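Local coordinates for dextranase (Pseudarthrobacter oxydans, PDB 6NZS), which hydrolyses internal alpha-1,6-glucosidic linkages of dextran, as expected of a family 49 glycoside hydrolase, at residues 37-42 with 98-103; 106-111 with 125-130; 235-240 with 258-263; 281-286 with 333-338. All coordinates share one frame; numbering follows the deposited sequence.

Overall arrangement
From the N terminus, interaction 1 comes first: strand 37-42 is rejoined by 98-103 and closes a loop of 55 residues within the Ig-like domain. The chain runs straight on into interaction 2, a short loop in which 106-111 meets 125-130; the two contacts touch, Asp99 against Val128. Interactions 3 and 4 belong to the parallel beta-solenoid. In interaction 3, strands 235-238 and 260-263 are neighbours, and 281-286 follows directly beside 260-263 before pairing with 333-338 in interaction 4, across a longer excursion of 46 residues. All four loops follow in series, none inside another and none crossing. Centres of interactions 1 and 3 lie about 24 Å apart.

Interaction 1: 37-42 with 98-103; sequences YDLQVA and VDVSLR
Tyr37 to Val41 pair with Leu102 to Val98 as antiparallel strands of the N-terminal Ig-like domain, their axes 166° apart. Two hydrogen-bonded pairs, Asp38 with Ser101 and Gln40 with Asp99, supply four backbone bonds, among them Ser101 N to Asp38 O at 2.9 Å. Water 1 donates to Asp38 O and also meets Ser101 OG, whose protein partner is Thr132.

On the apolar face, Val98 CG1 reaches the branch point of Leu39, 3.6 Å from CG, and lies almost equally near both its methyls. Tyr37 and Leu102 run side by side, with Leu102 CD1 3.6 Å from Tyr37 CE1. Residues of strand 176-192, Met186 and Ile188, pack on this face.

The charged contact sits at the strand end. Arg103 folds back because its chain bends at chi3 (56°), which brings NH1 to Asp38; Arg33 takes the other carboxylate oxygen. An asparagine in place of Asp38 would probably leave both arginines without their countercharge and their guanidinium groups less firmly placed. In the salt bridge, Asp38 OD2 offers its syn lone pair to Arg103 NH1 at 2.7 Å and lies in the guanidinium plane, while the carboxylate is turned 78° from that plane.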
# COMPACT_ATOMS: atom_id res chain seq x y z
N TYR A 37 -0.26 17.50 -13.05
CA TYR A 37 0.62 16.82 -13.99
C TYR A 37 -0.13 16.41 -15.24
O TYR A 37 -1.30 16.03 -15.17
CB TYR A 37 1.22 15.54 -13.35
CG TYR A 37 1.91 15.86 -12.06
CD1 TYR A 37 3.19 16.40 -12.07
CD2 TYR A 37 1.27 15.69 -10.84
CE1 TYR A 37 3.82 16.74 -10.90
CE2 TYR A 37 1.90 16.04 -9.65
CZ TYR A 37 3.18 16.56 -9.69
OH TYR A 37 3.84 16.92 -8.54
N ASP A 38 0.56 16.49 -16.38
CA ASP A 38 0.11 15.89 -17.62
C ASP A 38 1.15 14.89 -18.09
O ASP A 38 2.35 15.12 -17.92
CB ASP A 38 -0.08 16.95 -18.72
CG ASP A 38 -1.27 17.85 -18.46
OD1 ASP A 38 -2.35 17.33 -18.11
OD2 ASP A 38 -1.13 19.09 -18.61
N LEU A 39 0.69 13.78 -18.67
CA LEU A 39 1.59 12.71 -19.09
C LEU A 39 1.29 12.29 -20.53
O LEU A 39 0.12 12.14 -20.91
CB LEU A 39 1.45 11.52 -18.15
CG LEU A 39 2.46 10.39 -18.28
CD1 LEU A 39 2.77 9.79 -16.91
CD2 LEU A 39 1.92 9.31 -19.17
N GLN A 40 2.35 12.09 -21.32
CA GLN A 40 2.26 11.48 -22.64
C GLN A 40 3.32 10.40 -22.76
O GLN A 40 4.35 10.45 -22.07
CB GLN A 40 2.46 12.52 -23.76
CG GLN A 40 1.32 13.51 -23.90
CD GLN A 40 1.59 14.54 -24.98
OE1 GLN A 40 2.71 14.66 -25.46
NE2 GLN A 40 0.56 15.30 -25.35
N VAL A 41 3.06 9.41 -23.61
CA VAL A 41 3.92 8.24 -23.76
C VAL A 41 4.15 7.96 -25.23
O VAL A 41 3.20 7.97 -26.03
CB VAL A 41 3.31 6.98 -23.10
CG1 VAL A 41 4.35 5.86 -23.01
CG2 VAL A 41 2.73 7.27 -21.75
N ALA A 42 5.39 7.66 -25.59
CA ALA A 42 5.74 7.27 -26.95
C ALA A 42 6.65 6.05 -26.89
O ALA A 42 7.47 5.92 -25.98
CB ALA A 42 6.51 8.39 -27.64
N VAL A 98 8.42 8.65 -21.58
CA VAL A 98 7.26 9.25 -20.92
C VAL A 98 7.58 10.72 -20.67
O VAL A 98 8.56 11.03 -19.99
CB VAL A 98 6.93 8.54 -19.60
CG1 VAL A 98 5.73 9.18 -18.96
CG2 VAL A 98 6.68 7.06 -19.85
N ASP A 99 6.76 11.62 -21.21
CA ASP A 99 6.88 13.05 -20.92
C ASP A 99 5.98 13.38 -19.74
O ASP A 99 4.78 13.07 -19.78
CB ASP A 99 6.41 13.90 -22.12
CG ASP A 99 7.26 13.69 -23.35
OD1 ASP A 99 8.49 13.86 -23.26
OD2 ASP A 99 6.69 13.37 -24.41
N VAL A 100 6.54 14.00 -18.71
CA VAL A 100 5.75 14.45 -17.56
C VAL A 100 5.91 15.96 -17.47
O VAL A 100 7.04 16.47 -17.39
CB VAL A 100 6.18 13.79 -16.25
CG1 VAL A 100 5.18 14.15 -15.15
CG2 VAL A 100 6.26 12.28 -16.41
N SER A 101 4.78 16.67 -17.48
CA SER A 101 4.76 18.12 -17.43
C SER A 101 4.08 18.58 -16.15
O SER A 101 3.02 18.05 -15.78
CB SER A 101 4.00 18.68 -18.63
OG SER A 101 4.68 18.37 -19.84
N LEU A 102 4.69 19.55 -15.49
CA LEU A 102 4.12 20.17 -14.30
C LEU A 102 3.22 21.31 -14.75
O LEU A 102 3.64 22.16 -15.55
CB LEU A 102 5.26 20.69 -13.42
CG LEU A 102 4.95 21.30 -12.06
CD1 LEU A 102 4.15 20.35 -11.17
CD2 LEU A 102 6.24 21.72 -11.37
N ARG A 103 1.98 21.33 -14.25
CA ARG A 103 0.93 22.24 -14.71
C ARG A 103 0.83 23.52 -13.90
O ARG A 103 0.02 24.39 -14.25
CB ARG A 103 -0.44 21.54 -14.64
CG ARG A 103 -0.65 20.42 -15.64
CD ARG A 103 -2.07 19.85 -15.56
NE ARG A 103 -3.12 20.86 -15.75
CZ ARG A 103 -3.60 21.26 -16.92
NH1 ARG A 103 -3.12 20.75 -18.05
NH2 ARG A 103 -4.55 22.18 -16.98
O HOH W 1 3.76 15.92 -20.72

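Interaction 2: 106-111 with 125-130; sequences QTITSA and KQLVDA
Ile108 and Leu127 make the close part of this contact, sliding past each other in opposite directions until Ile108 CD1 and Leu127 CD1 stand 3.5 Å apart. Ile108 carries CG1 between its backbone N and carbonyl carbon (chi1 51°), a placement that aims the CD1 branch at Leu127. The other Leu127 methyl, CD2, rests along the backbone of the loop, 3.9 Å from Ser110 CA. Ala111 fills the next place along, its methyl 4.0 Å from Lys125 CB. Val114 and Pro152 also pack against Ile108.

The polar grip is sparse. At one end Ile108 N gives a single good bond to Ala130 O, 2.8 Å long and in the carbonyl plane. At the other, Lys125 NZ reaches Ala111 O at 3.3 Å, a weak bond secondary to the one it makes with Val114 O. A methionine in place of Lys125 would probably cost both carbonyls their ammonium donor and leave this end of the loop less restrained.

Toward solvent the fit is loose: Thr107 and Ala130 are exposed; their CB atoms stand 4.0 Å apart, and Ala130 O also takes a CA-H...O contact from Thr107 CA, 3.2 Å away. Between the tight and loose parts, 125-130 swings away from the loop at Val128 and Asp129, which both face Thr132 in a classic beta bulge at the edge of the Ig-like domain.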
# COMPACT_ATOMS: atom_id res chain seq x y z
N GLN A 106 5.16 26.45 -12.01
CA GLN A 106 6.51 26.32 -11.49
C GLN A 106 7.43 25.76 -12.56
O GLN A 106 7.00 25.05 -13.47
CB GLN A 106 6.51 25.39 -10.28
CG GLN A 106 5.70 25.90 -9.10
CD GLN A 106 5.40 24.80 -8.11
OE1 GLN A 106 4.83 23.78 -8.46
NE2 GLN A 106 5.79 25.01 -6.85
N THR A 107 8.71 26.09 -12.44
CA THR A 107 9.69 25.65 -13.42
C THR A 107 10.84 24.92 -12.75
O THR A 107 11.03 25.00 -11.53
CB THR A 107 10.22 26.83 -14.25
OG1 THR A 107 10.76 27.81 -13.36
CG2 THR A 107 9.11 27.43 -15.10
N ILE A 108 11.59 24.19 -13.56
CA ILE A 108 12.77 23.47 -13.12
C ILE A 108 13.93 23.86 -14.02
O ILE A 108 13.75 24.28 -15.16
CB ILE A 108 12.58 21.93 -13.12
CG1 ILE A 108 12.04 21.45 -14.46
CG2 ILE A 108 11.65 21.52 -11.99
CD1 ILE A 108 11.96 19.94 -14.58
N THR A 109 15.14 23.72 -13.48
CA THR A 109 16.33 24.11 -14.22
C THR A 109 17.05 22.93 -14.87
O THR A 109 17.88 23.15 -15.77
CB THR A 109 17.28 24.91 -13.31
OG1 THR A 109 17.53 24.19 -12.11
CG2 THR A 109 16.66 26.26 -12.96
N SER A 110 16.74 21.70 -14.50
CA SER A 110 17.43 20.55 -15.06
C SER A 110 16.61 19.31 -14.78
O SER A 110 15.72 19.31 -13.92
CB SER A 110 18.82 20.39 -14.44
OG SER A 110 18.72 19.96 -13.10
N ALA A 111 16.96 18.23 -15.48
CA ALA A 111 16.32 16.95 -15.23
C ALA A 111 16.65 16.41 -13.85
O ALA A 111 15.90 15.58 -13.32
CB ALA A 111 16.71 15.94 -16.31
N LYS A 125 16.78 10.34 -18.01
CA LYS A 125 15.89 11.50 -17.97
C LYS A 125 16.48 12.59 -18.85
O LYS A 125 17.70 12.77 -18.89
CB LYS A 125 15.75 12.07 -16.55
CG LYS A 125 15.15 11.13 -15.54
CD LYS A 125 15.16 11.77 -14.14
CE LYS A 125 16.58 12.15 -13.74
NZ LYS A 125 16.68 12.58 -12.31
N GLN A 126 15.62 13.32 -19.55
CA GLN A 126 16.03 14.44 -20.39
C GLN A 126 15.12 15.62 -20.11
O GLN A 126 13.89 15.47 -20.03
CB GLN A 126 15.91 14.08 -21.87
CG GLN A 126 16.72 12.86 -22.29
CD GLN A 126 16.76 12.68 -23.79
OE1 GLN A 126 16.07 13.38 -24.53
NE2 GLN A 126 17.55 11.72 -24.25
N LEU A 127 15.69 16.82 -20.00
CA LEU A 127 14.90 18.02 -19.80
C LEU A 127 14.48 18.56 -21.16
O LEU A 127 15.32 19.04 -21.94
CB LEU A 127 15.68 19.06 -19.00
CG LEU A 127 14.80 20.27 -18.70
CD1 LEU A 127 13.90 19.99 -17.53
CD2 LEU A 127 15.65 21.50 -18.42
N VAL A 128 13.19 18.48 -21.46
CA VAL A 128 12.67 19.03 -22.71
C VAL A 128 12.63 20.55 -22.64
O VAL A 128 13.20 21.26 -23.48
CB VAL A 128 11.29 18.45 -23.03
CG1 VAL A 128 10.73 19.06 -24.30
CG2 VAL A 128 11.35 16.92 -23.12
N ASP A 129 11.95 21.08 -21.63
CA ASP A 129 11.87 22.51 -21.38
C ASP A 129 11.63 22.71 -19.89
O ASP A 129 11.63 21.75 -19.11
CB ASP A 129 10.82 23.18 -22.28
CG ASP A 129 9.48 22.48 -22.23
OD1 ASP A 129 9.01 22.18 -21.11
OD2 ASP A 129 8.92 22.20 -23.32
N ALA A 130 11.42 23.96 -19.48
CA ALA A 130 11.46 24.30 -18.06
C ALA A 130 10.30 23.74 -17.24
O ALA A 130 10.32 23.90 -16.02
CB ALA A 130 11.54 25.82 -17.88

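Interaction 3: 235-240 with 258-263; sequences GTYSMG and PGAYVK
Tyr237 CD1 lies 3.8 Å from Val262 CG2 at the middle of the apolar face, the two side chains crossing at a slant. The ring edge also passes near Tyr261 O, and the next ring carbon, CE1, approaches Ala260 CB. Further along, Met239 stretches out beyond CG and lays its terminal CE 4.2 Å from Val262 CG1. Phe232, edge-to-face with Tyr237, packs on Ala260 and Val262 as well.

Outside this patch the backbones of 235-238 and 260-263 run parallel, only 10° apart. Five bonds step along the seam, from Gly235 N to Gly259 O at 3.0 Å through to Met239 N and Lys263 O at 2.8 Å. The first is the odd one, its donor standing 39° above the carbonyl plane.

On the opposite face Thr236 and Ser238 accompany Tyr261 and Lys263. Tyr261 CG is anti to the backbone N (chi1 -166°), and the ring leads away from 235-240 to put its hydroxyl on Glu287. Lys263 passes its CB beside Tyr237 O, 3.6 Å away, then runs extended to the carbonyls of Gly27 and Glu30.

In this pair of strands the Tyr237 and Val262 side is apolar, while the Thr236 and Lys263 side carries the polar groups; the buried lysine ammonium is met largely by backbone oxygens, which tie the solenoid to the N-terminal region.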
# COMPACT_ATOMS: atom_id res chain seq x y z
N GLY A 235 -15.10 3.33 -19.22
CA GLY A 235 -16.22 4.18 -18.87
C GLY A 235 -16.23 4.41 -17.37
O GLY A 235 -15.33 3.99 -16.65
N THR A 236 -17.28 5.09 -16.90
CA THR A 236 -17.42 5.42 -15.49
C THR A 236 -18.71 4.83 -14.94
O THR A 236 -19.76 4.90 -15.58
CB THR A 236 -17.41 6.94 -15.28
OG1 THR A 236 -16.16 7.47 -15.73
CG2 THR A 236 -17.62 7.30 -13.81
N TYR A 237 -18.62 4.26 -13.74
CA TYR A 237 -19.72 3.55 -13.09
C TYR A 237 -19.78 3.96 -11.62
O TYR A 237 -18.74 4.20 -11.00
CB TYR A 237 -19.52 2.03 -13.20
CG TYR A 237 -19.18 1.57 -14.60
CD1 TYR A 237 -17.87 1.61 -15.08
CD2 TYR A 237 -20.17 1.10 -15.45
CE1 TYR A 237 -17.56 1.20 -16.37
CE2 TYR A 237 -19.87 0.67 -16.74
CZ TYR A 237 -18.57 0.72 -17.20
OH TYR A 237 -18.30 0.31 -18.48
N SER A 238 -20.99 4.03 -11.07
CA SER A 238 -21.21 4.56 -9.73
C SER A 238 -22.14 3.64 -8.94
O SER A 238 -23.28 3.42 -9.35
CB SER A 238 -21.82 5.96 -9.80
OG SER A 238 -22.23 6.40 -8.52
N MET A 239 -21.65 3.13 -7.81
CA MET A 239 -22.50 2.35 -6.90
C MET A 239 -23.22 3.22 -5.88
O MET A 239 -24.21 2.77 -5.29
CB MET A 239 -21.68 1.28 -6.17
CG MET A 239 -21.21 0.13 -7.05
SD MET A 239 -20.54 -1.24 -6.08
CE MET A 239 -19.51 -2.06 -7.29
N GLY A 240 -22.75 4.44 -5.66
CA GLY A 240 -23.32 5.33 -4.67
C GLY A 240 -22.71 5.14 -3.29
O GLY A 240 -21.99 4.17 -3.01
N PRO A 258 -8.91 -1.69 -18.75
CA PRO A 258 -8.14 -0.44 -18.73
C PRO A 258 -9.04 0.68 -19.22
O PRO A 258 -9.67 0.57 -20.28
CB PRO A 258 -6.98 -0.71 -19.69
CG PRO A 258 -7.45 -1.85 -20.54
CD PRO A 258 -8.36 -2.67 -19.70
N GLY A 259 -9.13 1.75 -18.45
CA GLY A 259 -10.04 2.82 -18.77
C GLY A 259 -11.40 2.72 -18.12
O GLY A 259 -12.22 3.64 -18.28
N ALA A 260 -11.68 1.64 -17.40
CA ALA A 260 -12.86 1.59 -16.56
C ALA A 260 -12.56 2.24 -15.22
O ALA A 260 -11.48 2.05 -14.65
CB ALA A 260 -13.30 0.14 -16.34
N TYR A 261 -13.52 3.02 -14.72
CA TYR A 261 -13.44 3.66 -13.41
C TYR A 261 -14.74 3.35 -12.68
O TYR A 261 -15.80 3.86 -13.06
CB TYR A 261 -13.25 5.17 -13.57
CG TYR A 261 -12.83 5.90 -12.31
CD1 TYR A 261 -13.76 6.29 -11.36
CD2 TYR A 261 -11.49 6.20 -12.07
CE1 TYR A 261 -13.37 6.96 -10.22
CE2 TYR A 261 -11.09 6.87 -10.93
CZ TYR A 261 -12.04 7.25 -10.01
OH TYR A 261 -11.63 7.92 -8.87
N VAL A 262 -14.66 2.50 -11.67
CA VAL A 262 -15.82 2.04 -10.92
C VAL A 262 -15.74 2.62 -9.51
O VAL A 262 -14.80 2.32 -8.76
CB VAL A 262 -15.87 0.51 -10.86
CG1 VAL A 262 -17.06 0.05 -10.02
CG2 VAL A 262 -15.94 -0.07 -12.27
N LYS A 263 -16.72 3.45 -9.15
CA LYS A 263 -16.87 3.91 -7.77
C LYS A 263 -17.73 2.88 -7.05
O LYS A 263 -18.91 2.72 -7.37
CB LYS A 263 -17.52 5.28 -7.75
CG LYS A 263 -16.81 6.29 -8.62
CD LYS A 263 -17.50 7.64 -8.61
CE LYS A 263 -16.78 8.60 -9.55
NZ LYS A 263 -17.23 10.00 -9.35

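Interaction 4: 281-286 with 333-338; sequences YGVLSG and TVAEPP
Strands 283-285 and 333-335 run parallel, crossing at -20°, and four backbone bonds, from Thr333 N to Gly282 O at 3.0 Å to Gly286 N and Ala335 O at 2.8 Å, join them and the residues at their ends.

Val283, Ser285, Thr333 and Ala335 share one face. Val283 CG1, anti to the backbone N (chi1 179°), reaches diagonally forward to the Ala335 methyl, 4.2 Å away. Ser285 CB meets the same methyl at 4.1 Å, so Ala335 sits against two side chains of the neighbouring strand. Trp87 of the Ig-like domain covers Thr333 and Ala335. Leu284 and Val334 occupy the other face, Leu284 lying on Val262 of the preceding coil.

Two waters bridge the polar ends. Water 2 donates to Gly282 O and accepts from Thr333 OG1, 2.8 Å away, giving that buried carbonyl a second donor. Water 3 donates to Ser285 OG and, weakly, to Glu336 OE1. The Glu336 carboxylate has firmer partners in the hydroxyls of Ser58 and Ser62, and Ser285 OG bonds to Glu287.

At Gly286 the chains come close: its C lies 3.2 Å from Glu336 O, and a side chain on Gly286 would run into that oxygen and Pro338 CD. Parallel strands stacked in register, coil upon coil, are characteristic of the parallel beta-helix, which in family 49 forms the catalytic domain.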
# COMPACT_ATOMS: atom_id res chain seq x y z
N TYR A 281 -6.76 -3.71 -15.68
CA TYR A 281 -6.04 -2.48 -15.39
C TYR A 281 -6.95 -1.27 -15.19
O TYR A 281 -6.57 -0.15 -15.55
CB TYR A 281 -5.01 -2.20 -16.49
CG TYR A 281 -3.84 -3.16 -16.55
CD1 TYR A 281 -3.06 -3.43 -15.42
CD2 TYR A 281 -3.49 -3.76 -17.74
CE1 TYR A 281 -1.96 -4.28 -15.50
CE2 TYR A 281 -2.40 -4.60 -17.83
CZ TYR A 281 -1.64 -4.86 -16.71
OH TYR A 281 -0.54 -5.69 -16.81
N GLY A 282 -8.15 -1.46 -14.63
CA GLY A 282 -9.04 -0.37 -14.29
C GLY A 282 -8.90 0.08 -12.84
O GLY A 282 -8.01 -0.36 -12.10
N VAL A 283 -9.81 0.97 -12.44
CA VAL A 283 -9.80 1.57 -11.10
C VAL A 283 -11.08 1.20 -10.36
O VAL A 283 -12.18 1.27 -10.93
CB VAL A 283 -9.67 3.11 -11.18
CG1 VAL A 283 -9.70 3.73 -9.79
CG2 VAL A 283 -8.39 3.49 -11.91
N LEU A 284 -10.93 0.82 -9.10
CA LEU A 284 -12.04 0.63 -8.16
C LEU A 284 -11.82 1.64 -7.05
O LEU A 284 -10.84 1.54 -6.30
CB LEU A 284 -12.04 -0.79 -7.60
CG LEU A 284 -13.18 -1.14 -6.64
CD1 LEU A 284 -14.52 -1.07 -7.35
CD2 LEU A 284 -12.96 -2.51 -6.01
N SER A 285 -12.72 2.62 -6.92
CA SER A 285 -12.55 3.73 -6.00
C SER A 285 -13.63 3.73 -4.93
O SER A 285 -14.82 3.60 -5.24
CB SER A 285 -12.60 5.06 -6.75
OG SER A 285 -12.59 6.12 -5.81
N GLY A 286 -13.22 3.88 -3.67
CA GLY A 286 -14.17 3.96 -2.56
C GLY A 286 -14.54 5.38 -2.18
O GLY A 286 -15.05 5.61 -1.07
N THR A 333 -6.36 -1.03 -9.65
CA THR A 333 -5.96 0.03 -8.74
C THR A 333 -7.14 0.25 -7.80
O THR A 333 -8.24 0.57 -8.27
CB THR A 333 -5.67 1.32 -9.50
OG1 THR A 333 -4.58 1.11 -10.40
CG2 THR A 333 -5.30 2.46 -8.56
N VAL A 334 -6.90 0.08 -6.51
CA VAL A 334 -7.90 0.35 -5.47
C VAL A 334 -7.60 1.73 -4.91
O VAL A 334 -6.53 1.97 -4.34
CB VAL A 334 -7.84 -0.73 -4.37
CG1 VAL A 334 -8.75 -0.35 -3.20
CG2 VAL A 334 -8.22 -2.08 -4.96
N ALA A 335 -8.54 2.67 -5.08
CA ALA A 335 -8.34 4.06 -4.69
C ALA A 335 -9.28 4.46 -3.57
O ALA A 335 -10.43 4.01 -3.53
CB ALA A 335 -8.57 4.98 -5.89
N GLU A 336 -8.79 5.32 -2.69
CA GLU A 336 -9.61 5.97 -1.67
C GLU A 336 -10.50 5.03 -0.86
O GLU A 336 -11.72 5.22 -0.78
CB GLU A 336 -10.42 7.10 -2.28
CG GLU A 336 -9.98 8.47 -1.83
CD GLU A 336 -10.64 9.58 -2.61
OE1 GLU A 336 -10.00 10.16 -3.51
OE2 GLU A 336 -11.81 9.89 -2.31
N PRO A 337 -9.93 4.02 -0.21
CA PRO A 337 -10.74 3.12 0.61
C PRO A 337 -11.26 3.84 1.84
O PRO A 337 -10.58 4.71 2.41
CB PRO A 337 -9.75 2.01 0.99
CG PRO A 337 -8.42 2.67 0.94
CD PRO A 337 -8.50 3.65 -0.19
N PRO A 338 -12.49 3.52 2.28
CA PRO A 338 -13.01 4.07 3.54
C PRO A 338 -12.63 3.26 4.77
O PRO A 338 -12.88 3.72 5.90
CB PRO A 338 -14.53 4.00 3.32
CG PRO A 338 -14.70 2.75 2.49
CD PRO A 338 -13.50 2.75 1.54
O HOH W 2 -5.20 -0.49 -12.60
O HOH W 3 -10.28 8.27 -5.93